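Local coordinates for extracellular solute-binding protein, family 3 (Methylophaga aminisulfidivorans MP, PDB 5SV6), which is of unknown function but has a periplasmic-binding-protein-like architecture and, as a product of the mxaJ gene, is probably linked to the methanol dehydrogenase system, at residues K125-D135 against P229-E237; M151-S162 against G207-W215. All coordinates share one frame; numbering follows the deposited sequence.

Contact 1. Residues K125-D135 against P229-E237; sequences KSGYAFIYPAD and PLKMVVSEE
Tyr128 through Ala134 pair with Pro229 through Ser235 as antiparallel strands, the local axes of strands 125-133 and 230-234 running at 150°, the latter an edge strand in one lobe of the solute-binding-protein fold. Phe130 with Val233 and Tyr132 with Lys231 are the hydrogen-bonded pairs, each bonded both ways; Val233 N to Phe130 O is 2.8 Å. Ser235 N to Tyr128 O and Ala134 N to Pro229 O carry the pairing past both ends of strand 230-234.

Phe130 and Tyr132 share a face with Lys231 and Val233. With chi1 at 53°, Tyr132 CG sits between its backbone N and carbonyl carbon, and the ring runs alongside Lys231, whose CB makes a CH-pi contact over one face, 4.1 Å from the centroid. The phenol end reaches back to Val233, OH lying 3.3 Å from CG2, and the same hydroxyl bonds a water that Lys231 NZ reaches weakly. Phe130 CE2 comes within 3.3 Å of Ser235 OG, a hydroxyl that bonds His213 NE2.

On the other face, Met232, a selenomethionine, sets CG against Ala129 CB at 3.6 Å and against Ile131 CG1. Ile131 CG2 meets Leu230 CD1, and helix 216-224 packs on Ile131.

Beyond the last paired residues, the extended chain of Lys125 crosses Glu237 at about a right angle. Its NZ forms a salt bridge to Glu237 OE2, 2.8 Å away, approaching from above the carboxylate plane. Arg248 also pairs with this oxygen, so two cations probably favour the ionised carboxylate, while backbone bonds and apolar side chains join the strands.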
loop_
_atom_site.group_PDB
_atom_site.type_symbol
_atom_site.label_atom_id
_atom_site.label_comp_id
_atom_site.label_asym_id
_atom_site.label_seq_id
_atom_site.Cartn_x
_atom_site.Cartn_y
_atom_site.Cartn_z
ATOM N N LYS A 125 -1.968 -11.116 -1.099
ATOM C CA LYS A 125 -1.200 -10.816 0.097
ATOM C C LYS A 125 0.142 -10.240 -0.347
ATOM O O LYS A 125 0.783 -10.750 -1.275
ATOM C CB LYS A 125 -1.011 -12.097 0.920
ATOM C CG LYS A 125 -0.317 -11.920 2.290
ATOM C CD LYS A 125 -0.150 -13.295 2.956
ATOM C CE LYS A 125 0.539 -13.193 4.309
ATOM N NZ LYS A 125 0.576 -14.510 4.994
ATOM N N SER A 126 0.565 -9.155 0.286
ATOM C CA SER A 126 1.889 -8.621 -0.012
ATOM C C SER A 126 2.533 -8.153 1.281
ATOM O O SER A 126 2.017 -8.417 2.359
ATOM C CB SER A 126 1.807 -7.495 -1.047
ATOM O OG SER A 126 3.088 -7.229 -1.587
ATOM N N GLY A 127 3.679 -7.498 1.181
ATOM C CA GLY A 127 4.361 -7.050 2.379
ATOM C C GLY A 127 5.144 -5.773 2.186
ATOM O O GLY A 127 5.354 -5.322 1.058
ATOM N N TYR A 128 5.547 -5.180 3.306
ATOM C CA TYR A 128 6.504 -4.085 3.314
ATOM C C TYR A 128 7.828 -4.668 2.851
ATOM O O TYR A 128 8.091 -5.843 3.072
ATOM C CB TYR A 128 6.615 -3.487 4.729
ATOM C CG TYR A 128 5.431 -2.611 5.038
ATOM C CD1 TYR A 128 4.223 -3.162 5.436
ATOM C CD2 TYR A 128 5.504 -1.232 4.875
ATOM C CE1 TYR A 128 3.120 -2.367 5.671
ATOM C CE2 TYR A 128 4.413 -0.430 5.114
ATOM C CZ TYR A 128 3.222 -1.001 5.508
ATOM O OH TYR A 128 2.126 -0.201 5.744
ATOM N N ALA A 129 8.645 -3.853 2.189
ATOM C CA ALA A 129 9.890 -4.341 1.596
ATOM C C ALA A 129 11.031 -3.339 1.728
ATOM O O ALA A 129 10.812 -2.132 1.642
ATOM C CB ALA A 129 9.680 -4.687 0.113
ATOM N N PHE A 130 12.241 -3.858 1.928
ATOM C CA PHE A 130 13.464 -3.061 1.872
ATOM C C PHE A 130 13.825 -2.784 0.428
ATOM O O PHE A 130 13.825 -3.689 -0.405
ATOM C CB PHE A 130 14.615 -3.806 2.542
ATOM C CG PHE A 130 14.369 -4.098 3.984
ATOM C CD1 PHE A 130 14.610 -3.126 4.949
ATOM C CD2 PHE A 130 13.875 -5.332 4.378
ATOM C CE1 PHE A 130 14.360 -3.381 6.281
ATOM C CE2 PHE A 130 13.634 -5.600 5.709
ATOM C CZ PHE A 130 13.883 -4.628 6.663
ATOM N N ILE A 131 14.122 -1.526 0.134
ATOM C CA ILE A 131 14.441 -1.110 -1.217
ATOM C C ILE A 131 15.764 -0.348 -1.196
ATOM O O ILE A 131 15.868 0.690 -0.549
ATOM C CB ILE A 131 13.312 -0.236 -1.791
ATOM C CG1 ILE A 131 12.041 -1.082 -1.967
ATOM C CG2 ILE A 131 13.742 0.398 -3.116
ATOM C CD1 ILE A 131 10.750 -0.277 -2.154
ATOM N N TYR A 132 16.767 -0.869 -1.901
ATOM C CA TYR A 132 18.116 -0.320 -1.853
ATOM C C TYR A 132 18.866 -0.576 -3.167
ATOM O O TYR A 132 18.420 -1.386 -3.982
ATOM C CB TYR A 132 18.880 -0.894 -0.644
ATOM C CG TYR A 132 18.904 -2.400 -0.555
ATOM C CD1 TYR A 132 17.882 -3.090 0.072
ATOM C CD2 TYR A 132 19.966 -3.131 -1.077
ATOM C CE1 TYR A 132 17.900 -4.477 0.159
ATOM C CE2 TYR A 132 19.997 -4.511 -0.997
ATOM C CZ TYR A 132 18.964 -5.179 -0.375
ATOM O OH TYR A 132 18.991 -6.555 -0.285
ATOM N N PRO A 133 19.997 0.123 -3.397
ATOM C CA PRO A 133 20.639 -0.056 -4.705
ATOM C C PRO A 133 21.213 -1.453 -4.875
ATOM O O PRO A 133 21.790 -1.999 -3.938
ATOM C CB PRO A 133 21.774 0.981 -4.691
ATOM C CG PRO A 133 21.332 2.011 -3.713
ATOM C CD PRO A 133 20.630 1.211 -2.630
ATOM N N ALA A 134 21.025 -2.032 -6.053
ATOM C CA ALA A 134 21.574 -3.348 -6.321
ATOM C C ALA A 134 23.054 -3.178 -6.623
ATOM O O ALA A 134 23.512 -2.060 -6.892
ATOM C CB ALA A 134 20.855 -3.999 -7.491
ATOM N N ASP A 135 23.797 -4.278 -6.556
ATOM C CA ASP A 135 25.197 -4.311 -6.976
ATOM C C ASP A 135 26.116 -3.440 -6.117
ATOM O O ASP A 135 27.188 -3.023 -6.568
ATOM C CB ASP A 135 25.326 -3.915 -8.456
ATOM C CG ASP A 135 24.465 -4.771 -9.367
ATOM O OD1 ASP A 135 24.576 -6.013 -9.295
ATOM O OD2 ASP A 135 23.661 -4.202 -10.144
ATOM N N PRO A 229 19.470 0.349 -10.970
ATOM C CA PRO A 229 18.895 -0.942 -10.581
ATOM C C PRO A 229 18.686 -1.006 -9.071
ATOM O O PRO A 229 19.610 -0.706 -8.321
ATOM C CB PRO A 229 19.971 -1.950 -11.002
ATOM C CG PRO A 229 20.806 -1.237 -12.009
ATOM C CD PRO A 229 20.796 0.199 -11.592
ATOM N N LEU A 230 17.486 -1.386 -8.644
ATOM C CA LEU A 230 17.185 -1.477 -7.221
ATOM C C LEU A 230 16.830 -2.903 -6.845
ATOM O O LEU A 230 16.325 -3.670 -7.668
ATOM C CB LEU A 230 16.014 -0.559 -6.854
ATOM C CG LEU A 230 16.168 0.939 -7.143
ATOM C CD1 LEU A 230 14.922 1.686 -6.676
ATOM C CD2 LEU A 230 17.411 1.530 -6.483
ATOM N N LYS A 231 17.097 -3.254 -5.597
ATOM C CA LYS A 231 16.608 -4.496 -5.042
ATOM C C LYS A 231 15.384 -4.186 -4.211
ATOM O O LYS A 231 15.334 -3.149 -3.545
ATOM C CB LYS A 231 17.669 -5.145 -4.150
ATOM C CG LYS A 231 18.759 -5.880 -4.916
ATOM C CD LYS A 231 19.447 -6.918 -4.027
ATOM C CE LYS A 231 18.495 -8.051 -3.658
ATOM N NZ LYS A 231 19.177 -9.122 -2.878
HETATM N N MSE A 232 14.400 -5.081 -4.250
HETATM C CA MSE A 232 13.238 -4.984 -3.375
HETATM C C MSE A 232 13.061 -6.309 -2.630
HETATM O O MSE A 232 12.663 -7.321 -3.211
HETATM C CB MSE A 232 11.980 -4.627 -4.176
HETATM C CG MSE A 232 10.749 -4.386 -3.295
HETATM SE SE MSE A 232 9.176 -3.735 -4.279
HETATM C CE MSE A 232 9.026 -5.176 -5.570
ATOM N N VAL A 233 13.386 -6.306 -1.345
ATOM C CA VAL A 233 13.371 -7.517 -0.548
ATOM C C VAL A 233 12.203 -7.468 0.421
ATOM O O VAL A 233 12.177 -6.624 1.315
ATOM C CB VAL A 233 14.692 -7.670 0.244
ATOM C CG1 VAL A 233 14.654 -8.916 1.120
ATOM C CG2 VAL A 233 15.884 -7.716 -0.715
ATOM N N VAL A 234 11.232 -8.358 0.234
ATOM C CA VAL A 234 10.036 -8.363 1.072
ATOM C C VAL A 234 10.340 -8.835 2.494
ATOM O O VAL A 234 11.029 -9.847 2.687
ATOM C CB VAL A 234 8.932 -9.257 0.468
ATOM C CG1 VAL A 234 7.713 -9.240 1.350
ATOM C CG2 VAL A 234 8.583 -8.796 -0.954
ATOM N N SER A 235 9.833 -8.105 3.486
ATOM C CA SER A 235 10.084 -8.450 4.888
ATOM C C SER A 235 9.471 -9.790 5.273
ATOM O O SER A 235 8.578 -10.290 4.593
ATOM C CB SER A 235 9.524 -7.381 5.831
ATOM O OG SER A 235 10.452 -6.340 6.042
ATOM N N GLU A 236 9.965 -10.354 6.372
ATOM C CA GLU A 236 9.377 -11.544 6.974
ATOM C C GLU A 236 7.973 -11.199 7.482
ATOM O O GLU A 236 7.698 -10.039 7.801
ATOM C CB GLU A 236 10.280 -12.067 8.107
ATOM C CG GLU A 236 11.570 -12.728 7.589
ATOM C CD GLU A 236 12.667 -12.877 8.653
ATOM O OE1 GLU A 236 12.416 -12.593 9.843
ATOM O OE2 GLU A 236 13.793 -13.270 8.283
ATOM N N GLU A 237 7.092 -12.194 7.560
ATOM C CA GLU A 237 5.695 -11.945 7.959
ATOM C C GLU A 237 5.575 -11.241 9.307
ATOM O O GLU A 237 4.828 -10.268 9.451
ATOM C CB GLU A 237 4.872 -13.243 7.967
ATOM C CG GLU A 237 3.392 -13.027 8.322
ATOM C CD GLU A 237 2.502 -14.197 7.938
ATOM O OE1 GLU A 237 2.996 -15.343 7.903
ATOM O OE2 GLU A 237 1.304 -13.970 7.661
HETATM O O HOH W 1 20.928 -8.286 -0.071
HETATM O O HOH W 2 22.282 0.282 -8.336
#

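Contact 2. Residues M151-S162 against G207-W215; sequences MSKFAIVPGSPS and GKADIAHIW
Asp210 OD2 accepts two backbone bonds, from Ser152 N and Lys153 N, each 2.9 Å long and nearly straight. The donors come from opposite faces of the carboxylate plane, both on the anti side, so this one oxygen is held between successive amides. Asp210 N in turn bonds Lys153 O, fastening the same residue by backbone and side chain. Met151, a selenomethionine, slides past Asp210 in the opposite direction and brings SE to 3.8 Å from Ile211 CG2.

That methyl also touches Phe154 CD2, at 3.4 Å. A chi1 of -164° turns Ile211 CG1 opposite the backbone N and leaves CG2 between that N and the carbonyl carbon, facing Phe154 and Met151. Strands 154-156 and 211-215 run parallel, joined by a helical beta-alpha-beta crossover: Ala155 N bonds Ile211 O, and Ala155 O receives His213 N. Ala155 CB lies on the other face, against the CB atoms of Ala209 and Ala212.

Farther along, Ser162 OG and His213 ND1 share a 2.7 Å hydrogen bond in the plane of the imidazole, at its edge. His213 NE2 is bonded too, so both ring nitrogens have partners. A water gathers Val157 N, Ser160 OG, Ser162 OG and His213 O where Ser160 occupies the N-cap position of helix 161-168.

Strand 211-215 lies between strand 154-156 and strand 118-133, with helix 197-206 against Ala212 and Ile214 and helix 172-180 against Lys153 and Ala209.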
loop_
_atom_site.group_PDB
_atom_site.type_symbol
_atom_site.label_atom_id
_atom_site.label_comp_id
_atom_site.label_asym_id
_atom_site.label_seq_id
_atom_site.Cartn_x
_atom_site.Cartn_y
_atom_site.Cartn_z
HETATM N N MSE A 151 23.462 2.483 8.675
HETATM C CA MSE A 151 22.742 3.488 7.899
HETATM C C MSE A 151 22.105 4.543 8.806
HETATM O O MSE A 151 21.902 4.303 9.993
HETATM C CB MSE A 151 21.680 2.830 7.024
HETATM C CG MSE A 151 22.244 1.833 6.020
HETATM SE SE MSE A 151 20.816 0.890 5.090
HETATM C CE MSE A 151 21.831 0.216 3.561
ATOM N N SER A 152 21.778 5.695 8.226
ATOM C CA SER A 152 21.224 6.817 8.974
ATOM C C SER A 152 19.967 7.420 8.344
ATOM O O SER A 152 19.148 8.008 9.049
ATOM C CB SER A 152 22.281 7.910 9.123
ATOM O OG SER A 152 23.434 7.389 9.762
ATOM N N LYS A 153 19.818 7.269 7.027
ATOM C CA LYS A 153 18.696 7.878 6.297
ATOM C C LYS A 153 17.754 6.819 5.739
ATOM O O LYS A 153 18.103 6.117 4.793
ATOM C CB LYS A 153 19.222 8.736 5.140
ATOM C CG LYS A 153 20.116 9.906 5.565
ATOM C CD LYS A 153 19.277 11.096 5.967
ATOM C CE LYS A 153 20.137 12.267 6.449
ATOM N NZ LYS A 153 20.632 13.109 5.319
ATOM N N PHE A 154 16.552 6.740 6.306
ATOM C CA PHE A 154 15.591 5.697 5.973
ATOM C C PHE A 154 14.314 6.315 5.393
ATOM O O PHE A 154 13.608 7.049 6.076
ATOM C CB PHE A 154 15.242 4.884 7.226
ATOM C CG PHE A 154 16.433 4.206 7.869
ATOM C CD1 PHE A 154 17.298 4.919 8.688
ATOM C CD2 PHE A 154 16.663 2.849 7.683
ATOM C CE1 PHE A 154 18.392 4.302 9.278
ATOM C CE2 PHE A 154 17.757 2.217 8.279
ATOM C CZ PHE A 154 18.615 2.950 9.080
ATOM N N ALA A 155 14.003 6.016 4.137
ATOM C CA ALA A 155 12.764 6.538 3.570
ATOM C C ALA A 155 11.595 5.636 3.981
ATOM O O ALA A 155 11.452 4.528 3.457
ATOM C CB ALA A 155 12.877 6.636 2.061
ATOM N N ILE A 156 10.788 6.096 4.940
ATOM C CA ILE A 156 9.635 5.332 5.422
ATOM C C ILE A 156 8.371 6.179 5.595
ATOM O O ILE A 156 8.422 7.412 5.589
ATOM C CB ILE A 156 9.921 4.632 6.770
ATOM C CG1 ILE A 156 10.090 5.674 7.884
ATOM C CG2 ILE A 156 11.149 3.711 6.657
ATOM C CD1 ILE A 156 9.881 5.117 9.274
ATOM N N VAL A 157 7.243 5.498 5.763
ATOM C CA VAL A 157 5.973 6.163 6.025
ATOM C C VAL A 157 5.630 6.081 7.512
ATOM O O VAL A 157 5.553 4.990 8.082
ATOM C CB VAL A 157 4.834 5.530 5.193
ATOM C CG1 VAL A 157 3.501 6.225 5.474
ATOM C CG2 VAL A 157 5.163 5.584 3.708
ATOM N N PRO A 158 5.426 7.239 8.152
ATOM C CA PRO A 158 5.095 7.266 9.583
ATOM C C PRO A 158 3.782 6.541 9.860
ATOM O O PRO A 158 2.875 6.588 9.035
ATOM C CB PRO A 158 4.957 8.762 9.882
ATOM C CG PRO A 158 5.767 9.437 8.811
ATOM C CD PRO A 158 5.578 8.592 7.587
ATOM N N GLY A 159 3.697 5.861 10.999
ATOM C CA GLY A 159 2.502 5.115 11.356
ATOM C C GLY A 159 2.435 3.723 10.758
ATOM O O GLY A 159 1.479 2.974 11.014
ATOM N N SER A 160 3.438 3.372 9.955
ATOM C CA SER A 160 3.502 2.047 9.347
ATOM C C SER A 160 4.376 1.129 10.226
ATOM O O SER A 160 5.060 1.611 11.128
ATOM C CB SER A 160 4.062 2.153 7.919
ATOM O OG SER A 160 5.415 2.568 7.931
ATOM N N PRO A 161 4.361 -0.194 9.964
ATOM C CA PRO A 161 5.253 -1.076 10.732
ATOM C C PRO A 161 6.725 -0.678 10.595
ATOM O O PRO A 161 7.521 -1.007 11.472
ATOM C CB PRO A 161 5.021 -2.454 10.103
ATOM C CG PRO A 161 3.666 -2.368 9.471
ATOM C CD PRO A 161 3.529 -0.948 9.008
ATOM N N SER A 162 7.071 0.011 9.508
ATOM C CA SER A 162 8.418 0.547 9.321
ATOM C C SER A 162 8.825 1.429 10.484
ATOM O O SER A 162 9.968 1.368 10.952
ATOM C CB SER A 162 8.499 1.361 8.027
ATOM O OG SER A 162 7.906 0.648 6.965
ATOM N N GLY A 207 20.238 8.495 -3.723
ATOM C CA GLY A 207 21.235 8.251 -2.703
ATOM C C GLY A 207 21.032 9.087 -1.454
ATOM O O GLY A 207 21.778 8.952 -0.482
ATOM N N LYS A 208 20.016 9.944 -1.465
ATOM C CA LYS A 208 19.692 10.741 -0.293
ATOM C C LYS A 208 19.170 9.856 0.831
ATOM O O LYS A 208 19.344 10.165 2.011
ATOM C CB LYS A 208 18.671 11.833 -0.629
ATOM C CG LYS A 208 19.227 12.961 -1.483
ATOM C CD LYS A 208 20.342 13.709 -0.765
ATOM C CE LYS A 208 20.892 14.836 -1.632
ATOM N NZ LYS A 208 19.909 15.951 -1.823
ATOM N N ALA A 209 18.513 8.761 0.458
ATOM C CA ALA A 209 18.151 7.743 1.430
ATOM C C ALA A 209 19.117 6.575 1.298
ATOM O O ALA A 209 19.431 6.150 0.192
ATOM C CB ALA A 209 16.709 7.273 1.223
ATOM N N ASP A 210 19.603 6.061 2.422
ATOM C CA ASP A 210 20.376 4.821 2.391
ATOM C C ASP A 210 19.495 3.667 1.938
ATOM O O ASP A 210 19.963 2.717 1.300
ATOM C CB ASP A 210 20.923 4.515 3.785
ATOM C CG ASP A 210 21.941 5.526 4.235
ATOM O OD1 ASP A 210 22.876 5.784 3.455
ATOM O OD2 ASP A 210 21.800 6.062 5.353
ATOM N N ILE A 211 18.208 3.754 2.273
ATOM C CA ILE A 211 17.288 2.638 2.055
ATOM C C ILE A 211 15.855 3.095 2.274
ATOM O O ILE A 211 15.613 4.082 2.962
ATOM C CB ILE A 211 17.606 1.476 3.030
ATOM C CG1 ILE A 211 16.940 0.170 2.584
ATOM C CG2 ILE A 211 17.219 1.853 4.462
ATOM C CD1 ILE A 211 17.396 -1.051 3.380
ATOM N N ALA A 212 14.905 2.395 1.661
ATOM C CA ALA A 212 13.500 2.644 1.935
ATOM C C ALA A 212 12.890 1.367 2.462
ATOM O O ALA A 212 13.387 0.270 2.197
ATOM C CB ALA A 212 12.759 3.105 0.671
ATOM N N HIS A 213 11.824 1.512 3.237
ATOM C CA HIS A 213 11.039 0.360 3.654
ATOM C C HIS A 213 9.600 0.776 3.431
ATOM O O HIS A 213 9.082 1.647 4.136
ATOM C CB HIS A 213 11.318 -0.003 5.114
ATOM C CG HIS A 213 10.692 -1.291 5.549
ATOM N ND1 HIS A 213 9.557 -1.342 6.328
ATOM C CD2 HIS A 213 11.047 -2.577 5.318
ATOM C CE1 HIS A 213 9.245 -2.604 6.569
ATOM N NE2 HIS A 213 10.128 -3.374 5.958
ATOM N N ILE A 214 8.980 0.175 2.418
ATOM C CA ILE A 214 7.734 0.676 1.837
ATOM C C ILE A 214 6.811 -0.495 1.572
ATOM O O ILE A 214 7.274 -1.571 1.204
ATOM C CB ILE A 214 7.992 1.351 0.448
ATOM C CG1 ILE A 214 9.089 2.402 0.538
ATOM C CG2 ILE A 214 6.720 1.980 -0.130
ATOM C CD1 ILE A 214 8.755 3.481 1.536
ATOM N N TRP A 215 5.508 -0.281 1.743
ATOM C CA TRP A 215 4.499 -1.260 1.343
ATOM C C TRP A 215 4.687 -1.563 -0.147
ATOM O O TRP A 215 4.595 -0.672 -0.983
ATOM C CB TRP A 215 3.094 -0.694 1.623
ATOM C CG TRP A 215 1.923 -1.514 1.156
ATOM C CD1 TRP A 215 0.952 -1.124 0.273
ATOM C CD2 TRP A 215 1.565 -2.836 1.583
ATOM N NE1 TRP A 215 0.018 -2.120 0.124
ATOM C CE2 TRP A 215 0.376 -3.186 0.906
ATOM C CE3 TRP A 215 2.135 -3.758 2.464
ATOM C CZ2 TRP A 215 -0.241 -4.426 1.072
ATOM C CZ3 TRP A 215 1.515 -4.983 2.635
ATOM C CH2 TRP A 215 0.338 -5.307 1.944
HETATM O O HOH W 3 19.739 12.775 3.043
HETATM O O HOH W 4 6.878 2.720 5.174
#

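How the contacts relate
Contacts 1 and 2 are adjacent parts of one mixed sheet, their centres 11 Å apart, and segments 151-162 and 207-215 both fall within the chain loop closed by contact 1. Strand 118-133 joins them: Ala129 N lies 2.8 Å from Ile214 O, and Ile131 N is equally far from Ala212 O, both probable hydrogen bonds. Locally the strands run in the order 154-156, 211-215, 118-133, 230-234. Side chains extend the join, with Tyr128 CB 3.3 Å from His213 CE1. His213 thus belongs to contact 2 but reaches into contact 1, while Trp143 packs edge-to-face with both Phe130 and His213.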